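PDB 1ZU4: ftsY from Mycoplasma mycoides, which belongs to the SRP54-type family as the signal recognition particle receptor, its NG domain pairing a helical bundle with a P-loop fold. Local coordinates for residues 197-202 with 214-219. Numbering follows the deposited sequence.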
loop_
_atom_site.group_PDB
_atom_site.type_symbol
_atom_site.label_atom_id
_atom_site.label_comp_id
_atom_site.label_asym_id
_atom_site.label_seq_id
_atom_site.Cartn_x
_atom_site.Cartn_y
_atom_site.Cartn_z
ATOM N N ILE A 197 -4.656 8.131 12.715
ATOM C CA ILE A 197 -4.058 9.463 12.777
ATOM C C ILE A 197 -3.513 9.931 11.439
ATOM O O ILE A 197 -2.578 9.351 10.879
ATOM C CB ILE A 197 -2.916 9.513 13.797
ATOM C CG1 ILE A 197 -3.442 9.013 15.138
ATOM C CG2 ILE A 197 -2.263 10.943 13.831
ATOM C CD1 ILE A 197 -2.429 8.772 16.138
ATOM N N ASP A 198 -4.074 11.026 10.967
ATOM C CA ASP A 198 -3.620 11.667 9.784
ATOM C C ASP A 198 -2.443 12.550 10.146
ATOM O O ASP A 198 -2.435 13.188 11.187
ATOM C CB ASP A 198 -4.749 12.528 9.220
ATOM C CG ASP A 198 -4.487 12.987 7.798
ATOM O OD1 ASP A 198 -5.341 13.773 7.309
ATOM O OD2 ASP A 198 -3.465 12.547 7.179
ATOM N N THR A 199 -1.456 12.601 9.264
ATOM C CA THR A 199 -0.269 13.437 9.475
ATOM C C THR A 199 0.057 14.223 8.223
ATOM O O THR A 199 -0.288 13.827 7.086
ATOM C CB THR A 199 0.989 12.553 9.895
ATOM O OG1 THR A 199 1.346 11.653 8.826
ATOM C CG2 THR A 199 0.688 11.733 11.111
ATOM N N ALA A 200 0.735 15.347 8.399
ATOM C CA ALA A 200 1.197 16.089 7.229
ATOM C C ALA A 200 2.568 15.540 6.864
ATOM O O ALA A 200 3.243 14.958 7.712
ATOM C CB ALA A 200 1.278 17.597 7.545
ATOM N N GLY A 201 2.988 15.728 5.622
ATOM C CA GLY A 201 4.332 15.336 5.242
ATOM C C GLY A 201 4.957 16.125 4.119
ATOM O O GLY A 201 4.399 16.218 3.026
ATOM N N ARG A 202 6.135 16.679 4.405
ATOM C CA ARG A 202 7.018 17.278 3.395
ATOM C C ARG A 202 8.453 16.978 3.806
ATOM O O ARG A 202 8.823 17.270 4.935
ATOM C CB ARG A 202 6.898 18.796 3.402
ATOM C CG ARG A 202 5.637 19.421 2.904
ATOM C CD ARG A 202 5.958 20.885 2.823
ATOM N NE ARG A 202 4.789 21.740 2.656
ATOM C CZ ARG A 202 4.831 23.069 2.758
ATOM N NH1 ARG A 202 5.975 23.704 3.049
ATOM N NH2 ARG A 202 3.720 23.766 2.575
ATOM N N GLU A 214 7.288 12.392 17.116
ATOM C CA GLU A 214 7.750 11.931 18.403
ATOM C C GLU A 214 6.823 12.478 19.521
ATOM O O GLU A 214 6.442 11.736 20.445
ATOM C CB GLU A 214 9.260 12.225 18.587
ATOM C CG GLU A 214 9.802 11.904 19.961
ATOM C CD GLU A 214 9.900 10.418 20.263
ATOM O OE1 GLU A 214 9.878 9.615 19.306
ATOM O OE2 GLU A 214 9.985 10.045 21.471
ATOM N N LYS A 215 6.413 13.742 19.433
ATOM C CA LYS A 215 5.364 14.222 20.359
ATOM C C LYS A 215 4.147 13.311 20.358
ATOM O O LYS A 215 3.635 12.935 21.420
ATOM C CB LYS A 215 4.906 15.640 20.033
ATOM C CG LYS A 215 5.774 16.689 20.543
ATOM C CD LYS A 215 5.094 18.044 20.466
ATOM C CE LYS A 215 5.581 18.845 19.279
ATOM N NZ LYS A 215 5.490 20.325 19.561
ATOM N N MET A 216 3.701 12.926 19.172
ATOM C CA MET A 216 2.501 12.061 19.062
ATOM C C MET A 216 2.734 10.706 19.741
ATOM O O MET A 216 1.902 10.219 20.506
ATOM C CB MET A 216 2.136 11.878 17.591
ATOM C CG MET A 216 1.462 13.112 17.032
ATOM S SD MET A 216 1.179 12.902 15.288
ATOM C CE MET A 216 0.631 14.488 14.822
ATOM N N ASN A 217 3.843 10.076 19.389
ATOM C CA ASN A 217 4.300 8.848 19.976
ATOM C C ASN A 217 4.298 8.898 21.503
ATOM O O ASN A 217 3.802 7.983 22.171
ATOM C CB ASN A 217 5.716 8.613 19.497
ATOM C CG ASN A 217 5.778 8.038 18.105
ATOM O OD1 ASN A 217 4.767 7.563 17.548
ATOM N ND2 ASN A 217 6.995 8.048 17.522
ATOM N N LYS A 218 4.853 9.972 22.047
ATOM C CA LYS A 218 4.911 10.161 23.493
ATOM C C LYS A 218 3.513 10.249 24.105
ATOM O O LYS A 218 3.239 9.657 25.136
ATOM C CB LYS A 218 5.774 11.390 23.827
ATOM C CG LYS A 218 7.335 11.167 23.642
ATOM C CD LYS A 218 7.735 9.827 24.354
ATOM C CE LYS A 218 9.096 9.888 25.054
ATOM N NZ LYS A 218 9.227 8.809 26.102
ATOM N N ILE A 219 2.605 10.939 23.429
ATOM C CA ILE A 219 1.230 11.017 23.922
ATOM C C ILE A 219 0.548 9.638 23.936
ATOM O O ILE A 219 -0.154 9.278 24.914
ATOM C CB ILE A 219 0.369 12.003 23.054
ATOM C CG1 ILE A 219 0.683 13.435 23.484
ATOM C CG2 ILE A 219 -1.127 11.784 23.343
ATOM C CD1 ILE A 219 0.370 14.468 22.489
#
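Met216, reaching from helix 206-221 toward the strand, places its sulfur over the methyl groups of Ile197 and Thr199, and the contact is wholly one of van der Waals packing. Met216 SD lies 4.2 Å from Ile197 CG2 and 4.4 Å from Thr199 CG2, while those two methyl carbons, Ile197 CG2 and Thr199 CG2, are themselves 4.1 Å apart. SD is anti to CA about the CB-CG bond (chi2 175°), which carries the sulfur out to meet the methyl of Ile197 across the 9.4 Å between Ile197 CA and Met216 CA. Val180 of helix 176-189 and Met109 of strand 106-111 also pack against Met216 in this buried layer. The CB of Asp198 is directed away from Met216, and its side chain touches Lys118, Thr119 and Leu122 of helix 118-131.

The polar interactions lie beside the apolar contact. Thr199 gives its methyl to the sulfur and its hydroxyl to the neighbouring strand: with chi1 at 64°, OG1 is placed where it hydrogen-bonds to the carbonyl of Leu110. The backbone O of Thr199 accepts a hydrogen bond from Lys118 NZ.

The example illustrates helix-on-sheet packing within a beta-alpha-beta crossover, since helix 206-221 links the parallel strands 194-198 and 230-236 across strand 106-111 of a P-loop fold. The sequence from Asp198 to Gly201, adjoining the probable Walker A loop, is consistent with the DxxG motif of this superfamily.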